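Local coordinates for ankyrin repeat domain protein (Legionella pneumophila subsp. pneumophila, PDB 6MCA) that acts as a bacterial effector, AnkH, that interacts with the host LARP7 component of the 7SK snRNP complex and has a part described as cysteine protease-like, at residues A[215-220]-A[358-363]; A[228-233]-A[245-250]; A[161-166]-A[386-391]. All coordinates share one frame; numbering follows the deposited sequence.

Contact 1: residues A[215-220]-A[358-363]; sequences FPYIHN and VAYSMQ
A crossing of two helices, 215-220 on helix 215-233 and 358-363 on helix 355-364, brings Tyr217 against both Tyr360, by its ring edge, and Gln363, by a ring face. The local axes pass 9.6 Å apart with their N-to-C directions at 115°, and Tyr217 and Tyr360 have the nearest CA atoms, 6.3 Å apart.

The two tyrosines form a T-shaped pair: the ring planes are inclined at 70°, and the CD2 edge of Tyr217 stands over one face of Tyr360, with Tyr217 CD2 3.6 Å from Tyr360 CZ. The first torsion of Tyr360 puts CG anti to its backbone N (chi1 -165°), which turns a face of its ring to the Tyr217 edge. A face of the Tyr217 ring receives Gln363 CB, 3.9 Å from the ring centroid and almost on the normal, a CH-pi contact.

Beyond CB the Gln363 chain runs extended past the tyrosine in the reverse direction, and both ends of its amide are used. Gln363 NE2 donates to Tyr217 O at 3.2 Å; the bond is straight at the hydrogen, yet the donor stands above the carbonyl plane. Asn220 ND2 reaches Gln363 OE1 at 2.7 Å, nearly along the C=O axis. Two bonds, one given and one received, should fix the rotation of this buried amide.

Behind this pairing, Ile218 and Tyr360 rest on Leu379 of helix 373-399, while Met362 and Gln363 reach Tyr273 of strand 266-273.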
loop_
_atom_site.group_PDB
_atom_site.type_symbol
_atom_site.label_atom_id
_atom_site.label_comp_id
_atom_site.label_asym_id
_atom_site.label_seq_id
_atom_site.Cartn_x
_atom_site.Cartn_y
_atom_site.Cartn_z
ATOM N N PHE A 215 -15.951 13.231 -11.452
ATOM C CA PHE A 215 -15.509 11.861 -11.700
ATOM C C PHE A 215 -14.529 11.727 -12.868
ATOM O O PHE A 215 -13.575 10.943 -12.758
ATOM C CB PHE A 215 -16.718 10.950 -11.929
ATOM C CG PHE A 215 -17.497 10.648 -10.676
ATOM C CD1 PHE A 215 -17.113 11.179 -9.455
ATOM C CD2 PHE A 215 -18.614 9.831 -10.722
ATOM C CE1 PHE A 215 -17.827 10.903 -8.305
ATOM C CE2 PHE A 215 -19.333 9.550 -9.575
ATOM C CZ PHE A 215 -18.939 10.087 -8.365
ATOM N N PRO A 216 -14.718 12.426 -14.000
ATOM C CA PRO A 216 -13.732 12.298 -15.092
ATOM C C PRO A 216 -12.297 12.572 -14.669
ATOM O O PRO A 216 -11.411 11.744 -14.928
ATOM C CB PRO A 216 -14.234 13.318 -16.121
ATOM C CG PRO A 216 -15.697 13.338 -15.921
ATOM C CD PRO A 216 -15.900 13.195 -14.438
ATOM N N TYR A 217 -12.043 13.710 -14.016
ATOM C CA TYR A 217 -10.694 14.025 -13.552
ATOM C C TYR A 217 -10.139 12.902 -12.684
ATOM O O TYR A 217 -9.020 12.423 -12.906
ATOM C CB TYR A 217 -10.700 15.347 -12.782
ATOM C CG TYR A 217 -10.738 16.579 -13.660
ATOM C CD1 TYR A 217 -10.813 16.470 -15.042
ATOM C CD2 TYR A 217 -10.695 17.851 -13.105
ATOM C CE1 TYR A 217 -10.847 17.594 -15.848
ATOM C CE2 TYR A 217 -10.728 18.981 -13.901
ATOM C CZ TYR A 217 -10.804 18.846 -15.271
ATOM O OH TYR A 217 -10.837 19.968 -16.068
ATOM N N ILE A 218 -10.928 12.459 -11.699
ATOM C CA ILE A 218 -10.528 11.336 -10.854
ATOM C C ILE A 218 -10.124 10.144 -11.708
ATOM O O ILE A 218 -9.091 9.506 -11.463
ATOM C CB ILE A 218 -11.664 10.974 -9.878
ATOM C CG1 ILE A 218 -11.950 12.146 -8.937
ATOM C CG2 ILE A 218 -11.316 9.719 -9.093
ATOM C CD1 ILE A 218 -12.929 11.818 -7.830
ATOM N N HIS A 219 -10.917 9.843 -12.743
ATOM C CA HIS A 219 -10.586 8.742 -13.641
ATOM C C HIS A 219 -9.157 8.869 -14.149
ATOM O O HIS A 219 -8.360 7.927 -14.042
ATOM C CB HIS A 219 -11.571 8.702 -14.812
ATOM C CG HIS A 219 -12.862 8.015 -14.493
ATOM N ND1 HIS A 219 -14.084 8.501 -14.905
ATOM C CD2 HIS A 219 -13.121 6.878 -13.806
ATOM C CE1 HIS A 219 -15.041 7.694 -14.482
ATOM N NE2 HIS A 219 -14.483 6.701 -13.813
ATOM N N ASN A 220 -8.804 10.050 -14.664
ATOM C CA ASN A 220 -7.450 10.266 -15.161
ATOM C C ASN A 220 -6.425 9.955 -14.080
ATOM O O ASN A 220 -5.443 9.241 -14.326
ATOM C CB ASN A 220 -7.297 11.703 -15.658
ATOM C CG ASN A 220 -8.155 11.992 -16.871
ATOM O OD1 ASN A 220 -8.413 11.108 -17.687
ATOM N ND2 ASN A 220 -8.603 13.236 -16.997
ATOM N N VAL A 358 -3.828 17.286 -5.611
ATOM C CA VAL A 358 -2.819 17.982 -6.406
ATOM C C VAL A 358 -3.028 17.710 -7.891
ATOM O O VAL A 358 -3.016 18.633 -8.715
ATOM C CB VAL A 358 -1.407 17.581 -5.949
ATOM C CG1 VAL A 358 -0.359 18.188 -6.865
ATOM C CG2 VAL A 358 -1.179 18.021 -4.516
ATOM N N ALA A 359 -3.217 16.439 -8.258
ATOM C CA ALA A 359 -3.444 16.101 -9.660
ATOM C C ALA A 359 -4.753 16.698 -10.164
ATOM O O ALA A 359 -4.836 17.154 -11.313
ATOM C CB ALA A 359 -3.433 14.584 -9.847
ATOM N N TYR A 360 -5.783 16.719 -9.314
ATOM C CA TYR A 360 -7.031 17.381 -9.684
ATOM C C TYR A 360 -6.798 18.855 -10.000
ATOM O O TYR A 360 -7.210 19.353 -11.058
ATOM C CB TYR A 360 -8.057 17.223 -8.561
ATOM C CG TYR A 360 -9.469 17.559 -8.980
ATOM C CD1 TYR A 360 -9.892 18.880 -9.061
ATOM C CD2 TYR A 360 -10.378 16.559 -9.297
ATOM C CE1 TYR A 360 -11.175 19.196 -9.449
ATOM C CE2 TYR A 360 -11.666 16.866 -9.684
ATOM C CZ TYR A 360 -12.058 18.186 -9.758
ATOM O OH TYR A 360 -13.337 18.502 -10.144
ATOM N N SER A 361 -6.131 19.570 -9.089
ATOM C CA SER A 361 -5.854 20.987 -9.306
ATOM C C SER A 361 -5.047 21.205 -10.578
ATOM O O SER A 361 -5.319 22.137 -11.342
ATOM C CB SER A 361 -5.112 21.569 -8.102
ATOM O OG SER A 361 -5.957 21.650 -6.970
ATOM N N MET A 362 -4.048 20.354 -10.822
ATOM C CA MET A 362 -3.238 20.501 -12.027
ATOM C C MET A 362 -4.076 20.292 -13.280
ATOM O O MET A 362 -3.847 20.944 -14.306
ATOM C CB MET A 362 -2.063 19.526 -11.994
ATOM C CG MET A 362 -1.033 19.853 -10.932
ATOM S SD MET A 362 0.181 18.541 -10.739
ATOM C CE MET A 362 1.074 18.673 -12.286
ATOM N N GLN A 363 -5.053 19.384 -13.219
ATOM C CA GLN A 363 -5.979 19.245 -14.336
ATOM C C GLN A 363 -6.853 20.481 -14.498
ATOM O O GLN A 363 -7.250 20.813 -15.621
ATOM C CB GLN A 363 -6.857 18.010 -14.152
ATOM C CG GLN A 363 -6.138 16.701 -14.373
ATOM C CD GLN A 363 -7.050 15.513 -14.178
ATOM O OE1 GLN A 363 -7.643 15.009 -15.133
ATOM N NE2 GLN A 363 -7.176 15.061 -12.935
#

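Contact 2: residues A[228-233]-A[245-250]; sequences AAELLQ and FKRIAA
The carboxylate of Glu230 and the guanidinium of Arg247 meet edge to edge: their planes are only 12° apart, and both carboxylate oxygens approach the guanidinium at its edge, close to its plane. The arginine offers its NE side. Arg247 NE lies 2.8 Å from Glu230 OE2, and Arg247 NH2 lies 2.9 Å from Glu230 OE1, giving a side-on, two-pronged salt bridge with one nitrogen to each oxygen.

The directional evidence agrees with the short distances. Both N-H groups point almost straight at their acceptors, the angle at the NH2 hydrogen being 171°. OE2 is met on its syn lone pair; OE1 is also approached on the syn side, although NH2 stands somewhat out of the carboxylate plane. Two bonds of this kind oppose twisting of either flat group about its last torsion.

The side chains reach this position differently. Glu230 is fully extended, with CG anti to the backbone N (chi1 -179°), and reaches from helix 215-233 to Arg247 on helix 242-251. Arg247 is instead bent at its second and third torsions, which turns the NE edge toward the glutamate and leaves the two side chains crossing at about a right angle. Tyr234 OH adds a weak hydrogen bond to Glu230 OE2.

Alongside the charged pair, buried Leu231 and Ile248 make a looser apolar contact, with Leu231 CD2 4.1 Å from Ile248 CG1. The contact thus pairs two successive helices, 215-233 and 242-251, joined by a short connection. Helix 305-312 adjoins both: Leu231 packs on Leu312, and Ile248 on Ile305 and Ile308.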
loop_
_atom_site.group_PDB
_atom_site.type_symbol
_atom_site.label_atom_id
_atom_site.label_comp_id
_atom_site.label_asym_id
_atom_site.label_seq_id
_atom_site.Cartn_x
_atom_site.Cartn_y
_atom_site.Cartn_z
ATOM N N ALA A 228 1.782 4.219 -12.622
ATOM C CA ALA A 228 2.742 4.244 -11.525
ATOM C C ALA A 228 3.037 2.832 -11.047
ATOM O O ALA A 228 4.204 2.429 -10.941
ATOM C CB ALA A 228 2.212 5.111 -10.381
ATOM N N ALA A 229 1.980 2.044 -10.815
ATOM C CA ALA A 229 2.160 0.664 -10.381
ATOM C C ALA A 229 3.108 -0.073 -11.313
ATOM O O ALA A 229 4.099 -0.669 -10.869
ATOM C CB ALA A 229 0.806 -0.045 -10.309
ATOM N N GLU A 230 2.851 0.010 -12.621
ATOM C CA GLU A 230 3.737 -0.632 -13.584
ATOM C C GLU A 230 5.168 -0.149 -13.397
ATOM O O GLU A 230 6.090 -0.954 -13.211
ATOM C CB GLU A 230 3.251 -0.363 -15.009
ATOM C CG GLU A 230 4.103 -1.017 -16.086
ATOM C CD GLU A 230 3.586 -0.746 -17.487
ATOM O OE1 GLU A 230 2.517 -0.112 -17.615
ATOM O OE2 GLU A 230 4.247 -1.170 -18.458
ATOM N N LEU A 231 5.360 1.174 -13.376
ATOM C CA LEU A 231 6.706 1.720 -13.248
ATOM C C LEU A 231 7.359 1.287 -11.946
ATOM O O LEU A 231 8.589 1.179 -11.875
ATOM C CB LEU A 231 6.670 3.244 -13.344
ATOM C CG LEU A 231 6.441 3.826 -14.740
ATOM C CD1 LEU A 231 6.147 5.315 -14.655
ATOM C CD2 LEU A 231 7.641 3.560 -15.636
ATOM N N LEU A 232 6.560 1.017 -10.912
ATOM C CA LEU A 232 7.156 0.583 -9.656
ATOM C C LEU A 232 7.587 -0.875 -9.729
ATOM O O LEU A 232 8.626 -1.245 -9.170
ATOM C CB LEU A 232 6.177 0.809 -8.503
ATOM C CG LEU A 232 6.004 2.274 -8.095
ATOM C CD1 LEU A 232 5.012 2.409 -6.950
ATOM C CD2 LEU A 232 7.347 2.889 -7.723
ATOM N N GLN A 233 6.820 -1.706 -10.443
ATOM C CA GLN A 233 7.154 -3.125 -10.518
ATOM C C GLN A 233 8.506 -3.333 -11.186
ATOM O O GLN A 233 9.297 -4.184 -10.757
ATOM C CB GLN A 233 6.056 -3.882 -11.264
ATOM C CG GLN A 233 6.001 -5.365 -10.945
ATOM C CD GLN A 233 4.588 -5.911 -10.968
ATOM O OE1 GLN A 233 4.137 -6.539 -10.010
ATOM N NE2 GLN A 233 3.878 -5.673 -12.066
ATOM N N PHE A 245 12.300 -0.144 -21.647
ATOM C CA PHE A 245 12.527 1.212 -22.129
ATOM C C PHE A 245 11.474 1.629 -23.147
ATOM O O PHE A 245 11.088 2.801 -23.187
ATOM C CB PHE A 245 13.934 1.326 -22.713
ATOM C CG PHE A 245 15.022 1.154 -21.691
ATOM C CD1 PHE A 245 14.962 1.824 -20.479
ATOM C CD2 PHE A 245 16.097 0.316 -21.934
ATOM C CE1 PHE A 245 15.956 1.666 -19.533
ATOM C CE2 PHE A 245 17.094 0.152 -20.990
ATOM C CZ PHE A 245 17.024 0.829 -19.788
ATOM N N LYS A 246 10.983 0.690 -23.960
ATOM C CA LYS A 246 9.866 1.003 -24.847
ATOM C C LYS A 246 8.621 1.373 -24.049
ATOM O O LYS A 246 7.904 2.321 -24.398
ATOM C CB LYS A 246 9.579 -0.180 -25.773
ATOM C CG LYS A 246 10.669 -0.448 -26.797
ATOM C CD LYS A 246 10.112 -1.129 -28.037
ATOM C CE LYS A 246 10.422 -2.619 -28.040
ATOM N NZ LYS A 246 9.598 -3.364 -27.047
ATOM N N ARG A 247 8.355 0.642 -22.966
ATOM C CA ARG A 247 7.210 0.968 -22.123
ATOM C C ARG A 247 7.379 2.333 -21.470
ATOM O O ARG A 247 6.421 3.111 -21.387
ATOM C CB ARG A 247 7.012 -0.118 -21.066
ATOM C CG ARG A 247 6.116 -1.251 -21.530
ATOM C CD ARG A 247 4.798 -0.725 -22.080
ATOM N NE ARG A 247 3.916 -0.223 -21.031
ATOM C CZ ARG A 247 2.892 0.598 -21.244
ATOM N NH1 ARG A 247 2.625 1.028 -22.470
ATOM N NH2 ARG A 247 2.139 0.998 -20.229
ATOM N N ILE A 248 8.589 2.642 -20.999
ATOM C CA ILE A 248 8.836 3.950 -20.400
ATOM C C ILE A 248 8.648 5.056 -21.434
ATOM O O ILE A 248 8.112 6.127 -21.127
ATOM C CB ILE A 248 10.238 3.991 -19.764
ATOM C CG1 ILE A 248 10.335 2.977 -18.623
ATOM C CG2 ILE A 248 10.547 5.379 -19.233
ATOM C CD1 ILE A 248 11.700 2.917 -17.978
ATOM N N ALA A 249 9.073 4.811 -22.677
ATOM C CA ALA A 249 8.859 5.790 -23.739
ATOM C C ALA A 249 7.377 5.989 -24.011
ATOM O O ALA A 249 6.928 7.115 -24.262
ATOM C CB ALA A 249 9.589 5.353 -25.009
ATOM N N ALA A 250 6.601 4.904 -23.973
ATOM C CA ALA A 250 5.158 5.026 -24.148
ATOM C C ALA A 250 4.532 5.848 -23.027
ATOM O O ALA A 250 3.701 6.728 -23.280
ATOM C CB ALA A 250 4.519 3.639 -24.222
#

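Contact 3: residues A[161-166]-A[386-391]; sequences HRFELQ and WDKDRA
Arg162 and Asp387 cross at about a right angle, and their flat groups are nearly perpendicular, the guanidinium and carboxylate planes standing 85° apart. Two nitrogens converge on one oxygen: Asp387 OD2 receives Arg162 NE on its anti lone pair at 2.6 Å, and Arg162 NH2 from above the carboxylate plane at 2.9 Å. Both bonds are bent, at 147° and 131°. Arg162 bends at its second torsion to bring NE to the aspartate. Asp387 OD1 is taken by Arg390 NH2 at 2.6 Å, making a network of two arginines about one buried carboxylate, whose negative charge this would probably stabilise.

The contact ties the end of helix 147-162 to the long helix 373-399. Helix 147-162 ends in a Schellman motif, with Glu164 at positive phi, and Phe163 sits in the turn. Lys388 CG lies over one face of the Phe163 ring, offset toward the rim, and Phe163 CZ is 3.8 Å from Lys388 CB. With its chain extended, Lys388 runs past Arg162, bringing CE to 3.3 Å from Arg162 O, while its NZ pairs with Glu385. Phe163 also packs on Ile417 and Ala421 of helix 404-421, and Trp383 makes a cation-pi contact with Arg162.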
loop_
_atom_site.group_PDB
_atom_site.type_symbol
_atom_site.label_atom_id
_atom_site.label_comp_id
_atom_site.label_asym_id
_atom_site.label_seq_id
_atom_site.Cartn_x
_atom_site.Cartn_y
_atom_site.Cartn_z
ATOM N N HIS A 161 -3.740 3.031 8.490
ATOM C CA HIS A 161 -3.275 4.235 7.806
ATOM C C HIS A 161 -4.292 5.370 7.900
ATOM O O HIS A 161 -3.937 6.501 8.245
ATOM C CB HIS A 161 -2.954 3.917 6.346
ATOM C CG HIS A 161 -1.680 3.153 6.162
ATOM N ND1 HIS A 161 -0.523 3.461 6.846
ATOM C CD2 HIS A 161 -1.379 2.095 5.371
ATOM C CE1 HIS A 161 0.435 2.625 6.486
ATOM N NE2 HIS A 161 -0.058 1.787 5.592
ATOM N N ARG A 162 -5.563 5.085 7.596
ATOM C CA ARG A 162 -6.578 6.136 7.569
ATOM C C ARG A 162 -6.801 6.735 8.950
ATOM O O ARG A 162 -6.970 7.953 9.087
ATOM C CB ARG A 162 -7.892 5.584 7.016
ATOM C CG ARG A 162 -7.862 5.245 5.539
ATOM C CD ARG A 162 -7.843 6.491 4.675
ATOM N NE ARG A 162 -8.032 6.161 3.266
ATOM C CZ ARG A 162 -7.572 6.895 2.258
ATOM N NH1 ARG A 162 -6.890 8.006 2.499
ATOM N NH2 ARG A 162 -7.790 6.511 1.007
ATOM N N PHE A 163 -6.815 5.899 9.985
ATOM C CA PHE A 163 -7.032 6.359 11.349
ATOM C C PHE A 163 -5.734 6.677 12.080
ATOM O O PHE A 163 -5.781 7.027 13.265
ATOM C CB PHE A 163 -7.834 5.316 12.135
ATOM C CG PHE A 163 -9.275 5.224 11.719
ATOM C CD1 PHE A 163 -10.209 6.125 12.204
ATOM C CD2 PHE A 163 -9.696 4.243 10.836
ATOM C CE1 PHE A 163 -11.537 6.047 11.820
ATOM C CE2 PHE A 163 -11.022 4.159 10.448
ATOM C CZ PHE A 163 -11.942 5.062 10.942
ATOM N N GLU A 164 -4.587 6.562 11.404
ATOM C CA GLU A 164 -3.284 6.920 11.969
ATOM C C GLU A 164 -3.006 6.166 13.268
ATOM O O GLU A 164 -2.544 6.740 14.255
ATOM C CB GLU A 164 -3.172 8.431 12.183
ATOM C CG GLU A 164 -3.241 9.244 10.901
ATOM C CD GLU A 164 -3.056 10.729 11.143
ATOM O OE1 GLU A 164 -3.638 11.534 10.384
ATOM O OE2 GLU A 164 -2.331 11.092 12.091
ATOM N N LEU A 165 -3.288 4.867 13.267
ATOM C CA LEU A 165 -3.079 4.049 14.451
ATOM C C LEU A 165 -1.599 3.741 14.640
ATOM O O LEU A 165 -0.842 3.591 13.676
ATOM C CB LEU A 165 -3.873 2.747 14.351
ATOM C CG LEU A 165 -5.380 2.893 14.131
ATOM C CD1 LEU A 165 -6.047 1.527 14.062
ATOM C CD2 LEU A 165 -5.998 3.742 15.229
ATOM N N GLN A 166 -1.191 3.646 15.902
ATOM C CA GLN A 166 0.175 3.309 16.267
ATOM C C GLN A 166 0.226 1.905 16.854
ATOM O O GLN A 166 -0.750 1.419 17.433
ATOM C CB GLN A 166 0.742 4.315 17.276
ATOM C CG GLN A 166 0.840 5.738 16.753
ATOM C CD GLN A 166 1.649 6.639 17.667
ATOM O OE1 GLN A 166 1.953 6.276 18.804
ATOM N NE2 GLN A 166 2.004 7.820 17.173
ATOM N N TRP A 386 -14.939 9.532 3.815
ATOM C CA TRP A 386 -15.724 8.429 3.276
ATOM C C TRP A 386 -14.963 7.115 3.375
ATOM O O TRP A 386 -15.548 6.078 3.700
ATOM C CB TRP A 386 -16.108 8.718 1.824
ATOM C CG TRP A 386 -16.851 7.594 1.168
ATOM C CD1 TRP A 386 -18.204 7.450 1.075
ATOM C CD2 TRP A 386 -16.281 6.451 0.517
ATOM N NE1 TRP A 386 -18.513 6.291 0.407
ATOM C CE2 TRP A 386 -17.349 5.659 0.054
ATOM C CE3 TRP A 386 -14.970 6.021 0.282
ATOM C CZ2 TRP A 386 -17.148 4.461 -0.630
ATOM C CZ3 TRP A 386 -14.774 4.833 -0.396
ATOM C CH2 TRP A 386 -15.857 4.067 -0.844
ATOM N N ASP A 387 -13.654 7.136 3.104
ATOM C CA ASP A 387 -12.877 5.901 3.159
ATOM C C ASP A 387 -12.715 5.413 4.594
ATOM O O ASP A 387 -12.761 4.203 4.852
ATOM C CB ASP A 387 -11.515 6.106 2.498
ATOM C CG ASP A 387 -10.966 4.829 1.891
ATOM O OD1 ASP A 387 -11.751 4.083 1.266
ATOM O OD2 ASP A 387 -9.754 4.568 2.038
ATOM N N LYS A 388 -12.514 6.339 5.538
ATOM C CA LYS A 388 -12.518 5.969 6.952
ATOM C C LYS A 388 -13.793 5.214 7.309
ATOM O O LYS A 388 -13.750 4.097 7.852
ATOM C CB LYS A 388 -12.392 7.219 7.826
ATOM C CG LYS A 388 -11.029 7.884 7.830
ATOM C CD LYS A 388 -11.028 9.065 8.789
ATOM C CE LYS A 388 -9.698 9.798 8.787
ATOM N NZ LYS A 388 -9.725 10.980 9.693
ATOM N N ASP A 389 -14.945 5.817 7.001
ATOM C CA ASP A 389 -16.214 5.190 7.353
ATOM C C ASP A 389 -16.434 3.884 6.594
ATOM O O ASP A 389 -17.026 2.948 7.141
ATOM C CB ASP A 389 -17.364 6.165 7.106
ATOM C CG ASP A 389 -17.360 7.327 8.083
ATOM O OD1 ASP A 389 -17.030 7.107 9.268
ATOM O OD2 ASP A 389 -17.681 8.461 7.668
ATOM N N ARG A 390 -15.945 3.791 5.356
ATOM C CA ARG A 390 -16.091 2.561 4.582
ATOM C C ARG A 390 -15.311 1.418 5.217
ATOM O O ARG A 390 -15.817 0.296 5.331
ATOM C CB ARG A 390 -15.628 2.793 3.141
ATOM C CG ARG A 390 -15.857 1.614 2.201
ATOM C CD ARG A 390 -14.601 0.760 2.034
ATOM N NE ARG A 390 -13.509 1.488 1.393
ATOM C CZ ARG A 390 -12.423 0.910 0.888
ATOM N NH1 ARG A 390 -12.281 -0.407 0.949
ATOM N NH2 ARG A 390 -11.477 1.649 0.321
ATOM N N ALA A 391 -14.068 1.682 5.627
ATOM C CA ALA A 391 -13.276 0.643 6.277
ATOM C C ALA A 391 -13.901 0.225 7.603
ATOM O O ALA A 391 -13.954 -0.974 7.929
ATOM C CB ALA A 391 -11.842 1.131 6.480
#

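How the contacts relate
The three contacts are nested along the chain: contact 2 closes a short loop inside the one closed by contact 1, which in turn lies inside that of contact 3. Contacts 1 and 2 both use helix 215-233, near its opposite ends, with centres about 21 Å apart. Contacts 1 and 3 are linked by sequence, since helix 355-364 is followed by helix 373-399; their centres are about 23 Å apart. Contacts 2 and 3, about 30 Å apart between centres, lie on opposite sides of the chain's centre. None touches another. Contacts 1 and 2 hold helix 215-233 near its two ends, and contact 3 brings helix 147-162 against a helix more than 200 residues later.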